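Local coordinates for 1-carboxybiuret hydrolase subunit AtzE (Pseudomonas sp., PDB 6C62), which hydrolyses 1-carboxybiuret to urea-1,3-dicarboxylate and ammonia in the bacterial breakdown of atrazine, at residues V82-L94 against M120-Y134. Sequence-based numbering, arbitrary orientation.
Sequences VTTLAGSKINRTL and MDEFAYGFTTENTHY
N131 turns its CG away from its own backbone N (chi1 -172°), which carries ND2 to the carbonyl of G87. Y134, with CG opposite its carbonyl carbon (chi1 -62°), lays its ring edge beside G87 O and S88 O. Both side chains bond to carbonyls of a type I' beta turn, L85 to S88, in the amidase fold. The turn lies in the loop after strand 70-74. The side chains of M120 and D121 lie close to those of K74 and S150, respectively; K74 and S150 are probably the charge-relay residues, so the contact probably borders the active site.

N131 ND2 donates to G87 O at 2.9 Å, in the carbonyl plane and on a lone pair. The same nitrogen donates to M120 O within its own segment. N131 OD1 accepts from the backbone N of H133 and of Y134, as an Asx turn and motif. A leucine here would probably leave the carbonyls of G87 and M120 without their shared donor, and the backbone N of H133 and of Y134 without their side-chain acceptor. F123 N donates to A86 O at 2.8 Å. The F123 ring receives S88 CB over one face, with N91 OD1 at its edge. G87 has positive phi, and a CB there would clash with M120 O.

H133 donates through NE2 to E122 OE2, which it meets from above the carboxylate plane. K89 CG packs over the centre of the imidazole face, 3.9 Å from the centroid. A water joins K89 NZ to H133 ND1. Y134 OH donates to S88 O at 2.7 Å, from above the carbonyl plane. The same hydroxyl accepts from R92 NE at 3.1 Å, near the guanidinium plane.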
ATOM      1  N   VAL A  82      31.697  -5.080   4.197  1.00 14.89           N
ATOM      2  CA  VAL A  82      31.410  -5.268   5.613  1.00 13.75           C
ATOM      3  C   VAL A  82      30.008  -5.879   5.687  1.00 13.73           C
ATOM      4  O   VAL A  82      29.116  -5.487   4.906  1.00 13.80           O
ATOM      5  CB  VAL A  82      31.416  -3.918   6.352  1.00 14.11           C
ATOM      6  CG1 VAL A  82      30.929  -4.067   7.779  1.00 15.48           C
ATOM      7  CG2 VAL A  82      32.804  -3.247   6.242  1.00 15.58           C
ATOM      8  N   THR A  83      29.826  -6.846   6.578  1.00 12.48           N
ATOM      9  CA  THR A  83      28.511  -7.426   6.835  1.00 12.67           C
ATOM     10  C   THR A  83      27.614  -6.455   7.601  1.00 11.43           C
ATOM     11  O   THR A  83      27.983  -5.933   8.686  1.00 11.82           O
ATOM     12  CB  THR A  83      28.671  -8.793   7.599  1.00 13.82           C
ATOM     13  OG1 THR A  83      29.141  -9.771   6.679  1.00 14.66           O
ATOM     14  CG2 THR A  83      27.308  -9.329   8.008  1.00 14.95           C
ATOM     15  N   THR A  84      26.452  -6.185   7.042  1.00 10.90           N
ATOM     16  CA  THR A  84      25.514  -5.218   7.663  1.00 10.74           C
ATOM     17  C   THR A  84      24.808  -5.835   8.875  1.00 10.31           C
ATOM     18  O   THR A  84      23.959  -6.745   8.720  1.00  9.61           O
ATOM     19  CB  THR A  84      24.471  -4.757   6.630  1.00 10.92           C
ATOM     20  OG1 THR A  84      25.149  -4.268   5.477  1.00 10.78           O
ATOM     21  CG2 THR A  84      23.540  -3.662   7.225  1.00 10.82           C
ATOM     22  N   LEU A  85      25.131  -5.332  10.055  1.00 10.00           N
ATOM     23  CA  LEU A  85      24.602  -5.957  11.303  1.00 10.82           C
ATOM     24  C   LEU A  85      23.189  -5.546  11.680  1.00  9.82           C
ATOM     25  O   LEU A  85      22.467  -6.352  12.239  1.00  9.94           O
ATOM     26  CB  LEU A  85      25.539  -5.658  12.478  1.00 12.03           C
ATOM     27  CG  LEU A  85      26.965  -6.205  12.383  1.00 12.82           C
ATOM     28  CD1 LEU A  85      27.739  -5.696  13.594  1.00 12.78           C
ATOM     29  CD2 LEU A  85      26.922  -7.748  12.280  1.00 13.53           C
ATOM     30  N   ALA A  86      22.820  -4.270  11.440  1.00  9.65           N
ATOM     31  CA  ALA A  86      21.556  -3.715  11.911  1.00  9.30           C
ATOM     32  C   ALA A  86      21.302  -4.050  13.405  1.00  9.48           C
ATOM     33  O   ALA A  86      20.204  -4.426  13.802  1.00  8.92           O
ATOM     34  CB  ALA A  86      20.414  -4.198  11.047  1.00  9.47           C
ATOM     35  N   GLY A  87      22.363  -3.903  14.206  1.00  9.39           N
ATOM     36  CA  GLY A  87      22.335  -4.120  15.642  1.00  9.89           C
ATOM     37  C   GLY A  87      22.085  -5.549  16.140  1.00  9.87           C
ATOM     38  O   GLY A  87      21.826  -5.731  17.328  1.00  9.54           O
ATOM     39  N   SER A  88      22.162  -6.539  15.233  1.00  9.60           N
ATOM     40  CA  SER A  88      21.767  -7.863  15.500  1.00  9.97           C
ATOM     41  C   SER A  88      22.961  -8.780  15.553  1.00 10.23           C
ATOM     42  O   SER A  88      24.051  -8.471  15.021  1.00 11.56           O
ATOM     43  CB  SER A  88      20.802  -8.376  14.431  1.00 10.58           C
ATOM     44  OG  SER A  88      21.536  -8.730  13.225  1.00  9.24           O
ATOM     45  N   LYS A  89      22.766  -9.917  16.214  1.00 11.99           N
ATOM     46  CA  LYS A  89      23.678 -11.013  16.012  1.00 14.85           C
ATOM     47  C   LYS A  89      23.263 -11.959  14.914  1.00 13.51           C
ATOM     48  O   LYS A  89      24.138 -12.554  14.289  1.00 13.32           O
ATOM     49  CB  LYS A  89      24.049 -11.703  17.322  1.00 19.61           C
ATOM     50  CG  LYS A  89      23.015 -12.443  18.039  1.00 20.80           C
ATOM     51  CD  LYS A  89      23.684 -13.163  19.221  1.00 23.81           C
ATOM     52  CE  LYS A  89      22.646 -14.089  19.809  1.00 25.60           C
ATOM     53  NZ  LYS A  89      23.056 -14.441  21.192  1.00 28.61           N
ATOM     54  N   ILE A  90      21.954 -12.016  14.614  1.00 13.13           N
ATOM     55  CA  ILE A  90      21.430 -12.793  13.508  1.00 12.41           C
ATOM     56  C   ILE A  90      22.111 -12.524  12.172  1.00 11.86           C
ATOM     57  O   ILE A  90      22.397 -13.430  11.429  1.00 12.08           O
ATOM     58  CB  ILE A  90      19.910 -12.592  13.431  1.00 13.36           C
ATOM     59  CG1 ILE A  90      19.240 -13.483  14.476  1.00 13.25           C
ATOM     60  CG2 ILE A  90      19.349 -13.039  12.074  1.00 15.40           C
ATOM     61  CD1 ILE A  90      17.821 -13.132  14.758  1.00 13.08           C
ATOM     62  N   ASN A  91      22.373 -11.265  11.865  1.00 11.36           N
ATOM     63  CA  ASN A  91      22.972 -10.890  10.578  1.00 11.25           C
ATOM     64  C   ASN A  91      24.484 -11.202  10.478  1.00 12.32           C
ATOM     65  O   ASN A  91      25.028 -11.057   9.379  1.00 10.91           O
ATOM     66  CB  ASN A  91      22.778  -9.412  10.267  1.00 10.81           C
ATOM     67  CG  ASN A  91      21.344  -9.072   9.837  1.00 11.48           C
ATOM     68  OD1 ASN A  91      20.447  -9.886   9.980  1.00 11.36           O
ATOM     69  ND2 ASN A  91      21.144  -7.837   9.347  1.00 10.31           N
ATOM     70  N   ARG A  92      25.120 -11.697  11.532  1.00 12.76           N
ATOM     71  CA  ARG A  92      26.609 -11.789  11.501  1.00 14.36           C
ATOM     72  C   ARG A  92      27.144 -12.688  10.394  1.00 14.50           C
ATOM     73  O   ARG A  92      28.157 -12.368   9.812  1.00 14.67           O
ATOM     74  CB  ARG A  92      27.204 -12.295  12.819  1.00 14.04           C
ATOM     75  CG  ARG A  92      27.198 -11.254  13.930  1.00 14.39           C
ATOM     76  CD  ARG A  92      27.329 -11.911  15.280  1.00 14.58           C
ATOM     77  NE  ARG A  92      27.267 -10.937  16.338  1.00 15.28           N
ATOM     78  CZ  ARG A  92      27.325 -11.260  17.632  1.00 16.13           C
ATOM     79  NH1 ARG A  92      27.483 -12.562  18.004  1.00 16.93           N
ATOM     80  NH2 ARG A  92      27.324 -10.286  18.517  1.00 17.10           N
ATOM     81  N   THR A  93      26.408 -13.728  10.075  1.00 15.75           N
ATOM     82  CA  THR A  93      26.799 -14.699   9.102  1.00 17.53           C
ATOM     83  C   THR A  93      26.384 -14.396   7.662  1.00 19.14           C
ATOM     84  O   THR A  93      26.655 -15.193   6.789  1.00 17.19           O
ATOM     85  CB  THR A  93      26.205 -16.115   9.470  1.00 20.44           C
ATOM     86  OG1 THR A  93      24.777 -16.005   9.601  1.00 18.58           O
ATOM     87  CG2 THR A  93      26.814 -16.646  10.779  1.00 18.84           C
ATOM     88  N   LEU A  94      25.726 -13.249   7.411  1.00 18.80           N
ATOM     89  CA  LEU A  94      25.286 -12.907   6.076  1.00 17.76           C
ATOM     90  C   LEU A  94      26.525 -12.467   5.271  1.00 17.31           C
ATOM     91  O   LEU A  94      27.490 -11.940   5.863  1.00 16.25           O
ATOM     92  CB  LEU A  94      24.210 -11.810   6.085  1.00 18.51           C
ATOM     93  CG  LEU A  94      22.825 -12.222   6.699  1.00 21.23           C
ATOM     94  CD1 LEU A  94      21.873 -11.019   6.769  1.00 22.24           C
ATOM     95  CD2 LEU A  94      22.219 -13.381   5.901  1.00 23.86           C
ATOM     96  N   MET A 120      23.291   0.559  17.374  1.00  9.83           N
ATOM     97  CA  MET A 120      21.882   0.816  17.266  1.00 10.17           C
ATOM     98  C   MET A 120      21.096  -0.222  18.038  1.00 10.01           C
ATOM     99  O   MET A 120      21.593  -1.299  18.325  1.00  8.72           O
ATOM    100  CB  MET A 120      21.448   0.857  15.799  1.00  9.78           C
ATOM    101  CG  MET A 120      21.787  -0.426  15.004  1.00  9.75           C
ATOM    102  SD  MET A 120      21.045  -0.513  13.358  1.00  9.76           S
ATOM    103  CE  MET A 120      19.331  -0.925  13.647  1.00 10.86           C
ATOM    104  N   ASP A 121      19.845   0.085  18.380  1.00 11.28           N
ATOM    105  CA  ASP A 121      18.956  -0.955  18.904  1.00 12.86           C
ATOM    106  C   ASP A 121      18.761  -1.992  17.825  1.00 13.16           C
ATOM    107  O   ASP A 121      18.649  -1.651  16.627  1.00 12.81           O
ATOM    108  CB  ASP A 121      17.590  -0.449  19.312  1.00 15.98           C
ATOM    109  CG  ASP A 121      17.628   0.369  20.615  1.00 21.39           C
ATOM    110  OD1 ASP A 121      17.871  -0.191  21.737  1.00 24.11           O
ATOM    111  OD2 ASP A 121      17.431   1.601  20.521  1.00 25.37           O
ATOM    112  N   GLU A 122      18.715  -3.253  18.235  1.00 12.25           N
ATOM    113  CA  GLU A 122      18.613  -4.361  17.259  1.00 12.41           C
ATOM    114  C   GLU A 122      17.424  -4.195  16.339  1.00 11.29           C
ATOM    115  O   GLU A 122      16.323  -4.034  16.780  1.00  9.97           O
ATOM    116  CB  GLU A 122      18.514  -5.713  17.962  1.00 13.34           C
ATOM    117  CG  GLU A 122      18.244  -6.812  16.957  1.00 14.25           C
ATOM    118  CD  GLU A 122      18.093  -8.188  17.562  1.00 15.95           C
ATOM    119  OE1 GLU A 122      16.898  -8.534  17.875  1.00 15.77           O
ATOM    120  OE2 GLU A 122      19.116  -8.937  17.631  1.00 16.39           O
ATOM    121  N   PHE A 123      17.688  -4.244  15.039  1.00 11.49           N
ATOM    122  CA  PHE A 123      16.682  -4.169  14.010  1.00 11.80           C
ATOM    123  C   PHE A 123      15.869  -2.909  14.052  1.00 12.02           C
ATOM    124  O   PHE A 123      14.778  -2.854  13.498  1.00 12.51           O
ATOM    125  CB  PHE A 123      15.806  -5.465  13.971  1.00 12.36           C
ATOM    126  CG  PHE A 123      16.535  -6.698  13.498  1.00 11.73           C
ATOM    127  CD1 PHE A 123      17.395  -6.670  12.434  1.00 12.01           C
ATOM    128  CD2 PHE A 123      16.342  -7.925  14.127  1.00 12.22           C
ATOM    129  CE1 PHE A 123      18.028  -7.840  12.002  1.00 11.72           C
ATOM    130  CE2 PHE A 123      16.950  -9.066  13.701  1.00 11.90           C
ATOM    131  CZ  PHE A 123      17.806  -9.030  12.626  1.00 10.96           C
ATOM    132  N   ALA A 124      16.421  -1.881  14.712  1.00 12.68           N
ATOM    133  CA  ALA A 124      15.860  -0.545  14.793  1.00 13.42           C
ATOM    134  C   ALA A 124      14.626  -0.436  15.692  1.00 15.08           C
ATOM    135  O   ALA A 124      14.044   0.618  15.700  1.00 18.12           O
ATOM    136  CB  ALA A 124      15.548   0.006  13.400  1.00 13.31           C
ATOM    137  N   TYR A 125      14.246  -1.448  16.461  1.00 15.35           N
ATOM    138  CA  TYR A 125      13.030  -1.364  17.301  1.00 16.42           C
ATOM    139  C   TYR A 125      13.382  -0.972  18.734  1.00 16.71           C
ATOM    140  O   TYR A 125      13.704  -1.830  19.563  1.00 17.52           O
ATOM    141  CB  TYR A 125      12.280  -2.702  17.312  1.00 15.94           C
ATOM    142  CG  TYR A 125      10.769  -2.669  17.646  1.00 15.00           C
ATOM    143  CD1 TYR A 125      10.056  -1.478  17.834  1.00 15.06           C
ATOM    144  CD2 TYR A 125      10.042  -3.854  17.695  1.00 15.39           C
ATOM    145  CE1 TYR A 125       8.705  -1.481  18.106  1.00 14.24           C
ATOM    146  CE2 TYR A 125       8.635  -3.854  17.910  1.00 15.47           C
ATOM    147  CZ  TYR A 125       7.978  -2.659  18.116  1.00 15.01           C
ATOM    148  OH  TYR A 125       6.616  -2.633  18.399  1.00 17.75           O
ATOM    149  N   GLY A 126      13.388   0.307  19.016  1.00 18.78           N
ATOM    150  CA  GLY A 126      13.758   0.811  20.374  1.00 18.12           C
ATOM    151  C   GLY A 126      14.174   2.254  20.334  1.00 19.81           C
ATOM    152  O   GLY A 126      14.577   2.740  19.267  1.00 23.93           O
ATOM    153  N   PHE A 127      14.032   2.967  21.446  1.00 16.14           N
ATOM    154  CA  PHE A 127      14.452   4.364  21.528  1.00 15.09           C
ATOM    155  C   PHE A 127      15.573   4.646  22.494  1.00 15.42           C
ATOM    156  O   PHE A 127      15.764   5.803  22.866  1.00 15.71           O
ATOM    157  CB  PHE A 127      13.263   5.190  21.954  1.00 14.60           C
ATOM    158  CG  PHE A 127      12.212   5.310  20.901  1.00 13.62           C
ATOM    159  CD1 PHE A 127      12.522   5.865  19.669  1.00 13.80           C
ATOM    160  CD2 PHE A 127      10.926   4.924  21.152  1.00 13.69           C
ATOM    161  CE1 PHE A 127      11.553   5.957  18.675  1.00 14.74           C
ATOM    162  CE2 PHE A 127       9.915   5.073  20.178  1.00 14.72           C
ATOM    163  CZ  PHE A 127      10.255   5.575  18.943  1.00 14.86           C
ATOM    164  N   THR A 128      16.333   3.634  22.902  1.00 16.66           N
ATOM    165  CA  THR A 128      17.376   3.844  23.937  1.00 15.89           C
ATOM    166  C   THR A 128      18.790   3.322  23.643  1.00 18.13           C
ATOM    167  O   THR A 128      19.709   3.646  24.378  1.00 17.51           O
ATOM    168  CB  THR A 128      16.907   3.198  25.230  1.00 16.68           C
ATOM    169  OG1 THR A 128      16.860   1.765  25.066  1.00 16.83           O
ATOM    170  CG2 THR A 128      15.493   3.774  25.656  1.00 17.52           C
ATOM    171  N   THR A 129      18.974   2.560  22.567  1.00 16.90           N
ATOM    172  CA  THR A 129      20.259   1.943  22.204  1.00 18.20           C
ATOM    173  C   THR A 129      20.903   1.234  23.404  1.00 17.75           C
ATOM    174  O   THR A 129      22.054   1.484  23.763  1.00 17.77           O
ATOM    175  CB  THR A 129      21.246   2.940  21.535  1.00 16.85           C
ATOM    176  OG1 THR A 129      20.533   3.725  20.591  1.00 18.02           O
ATOM    177  CG2 THR A 129      22.380   2.166  20.785  1.00 15.27           C
ATOM    178  N   GLU A 130      20.090   0.435  24.065  1.00 16.28           N
ATOM    179  CA  GLU A 130      20.526  -0.483  25.089  1.00 19.11           C
ATOM    180  C   GLU A 130      20.572  -1.869  24.459  1.00 17.01           C
ATOM    181  O   GLU A 130      19.640  -2.673  24.592  1.00 23.95           O
ATOM    182  CB  GLU A 130      19.567  -0.401  26.286  1.00 21.06           C
ATOM    183  CG  GLU A 130      19.691   0.961  27.011  1.00 23.88           C
ATOM    184  CD  GLU A 130      18.638   1.138  28.116  1.00 30.08           C
ATOM    185  OE1 GLU A 130      17.404   1.385  27.815  1.00 31.00           O
ATOM    186  OE2 GLU A 130      19.076   1.044  29.290  1.00 29.71           O
ATOM    187  N   ASN A 131      21.630  -2.126  23.737  1.00 14.68           N
ATOM    188  CA  ASN A 131      21.749  -3.310  22.918  1.00 12.85           C
ATOM    189  C   ASN A 131      22.365  -4.433  23.772  1.00 12.93           C
ATOM    190  O   ASN A 131      23.543  -4.315  24.273  1.00 11.77           O
ATOM    191  CB  ASN A 131      22.608  -2.977  21.690  1.00 12.10           C
ATOM    192  CG  ASN A 131      22.620  -4.126  20.659  1.00 13.21           C
ATOM    193  OD1 ASN A 131      22.988  -5.299  20.992  1.00 12.67           O
ATOM    194  ND2 ASN A 131      22.200  -3.831  19.427  1.00 12.17           N
ATOM    195  N   THR A 132      21.641  -5.528  23.938  1.00 12.81           N
ATOM    196  CA  THR A 132      22.149  -6.656  24.743  1.00 13.19           C
ATOM    197  C   THR A 132      23.420  -7.323  24.129  1.00 14.17           C
ATOM    198  O   THR A 132      24.299  -7.735  24.854  1.00 14.10           O
ATOM    199  CB  THR A 132      21.037  -7.715  24.984  1.00 14.34           C
ATOM    200  OG1 THR A 132      19.954  -7.105  25.653  1.00 12.78           O
ATOM    201  CG2 THR A 132      21.494  -8.940  25.819  1.00 16.08           C
ATOM    202  N   HIS A 133      23.545  -7.394  22.818  1.00 12.78           N
ATOM    203  CA  HIS A 133      24.614  -8.122  22.190  1.00 12.89           C
ATOM    204  C   HIS A 133      25.889  -7.250  22.192  1.00 13.65           C
ATOM    205  O   HIS A 133      26.971  -7.753  22.506  1.00 14.36           O
ATOM    206  CB  HIS A 133      24.308  -8.485  20.754  1.00 14.74           C
ATOM    207  CG  HIS A 133      22.923  -8.991  20.498  1.00 15.30           C
ATOM    208  ND1 HIS A 133      22.397 -10.078  21.141  1.00 15.44           N
ATOM    209  CD2 HIS A 133      21.970  -8.566  19.629  1.00 16.56           C
ATOM    210  CE1 HIS A 133      21.175 -10.303  20.705  1.00 17.09           C
ATOM    211  NE2 HIS A 133      20.889  -9.395  19.773  1.00 17.10           N
ATOM    212  N   TYR A 134      25.759  -5.967  21.825  1.00 11.01           N
ATOM    213  CA  TYR A 134      26.879  -5.082  21.627  1.00 11.75           C
ATOM    214  C   TYR A 134      27.166  -4.131  22.794  1.00 11.77           C
ATOM    215  O   TYR A 134      28.141  -3.399  22.748  1.00 12.47           O
ATOM    216  CB  TYR A 134      26.695  -4.283  20.303  1.00 11.70           C
ATOM    217  CG  TYR A 134      26.668  -5.206  19.155  1.00 11.77           C
ATOM    218  CD1 TYR A 134      27.810  -5.832  18.729  1.00 12.58           C
ATOM    219  CD2 TYR A 134      25.478  -5.561  18.559  1.00 11.56           C
ATOM    220  CE1 TYR A 134      27.769  -6.733  17.645  1.00 12.58           C
ATOM    221  CE2 TYR A 134      25.434  -6.454  17.543  1.00 11.74           C
ATOM    222  CZ  TYR A 134      26.581  -7.059  17.098  1.00 12.05           C
ATOM    223  OH  TYR A 134      26.503  -7.991  16.098  1.00 11.86           O
TER
HETATM  224  O   HOH W   1      23.312 -11.859  22.860  1.00 20.92           O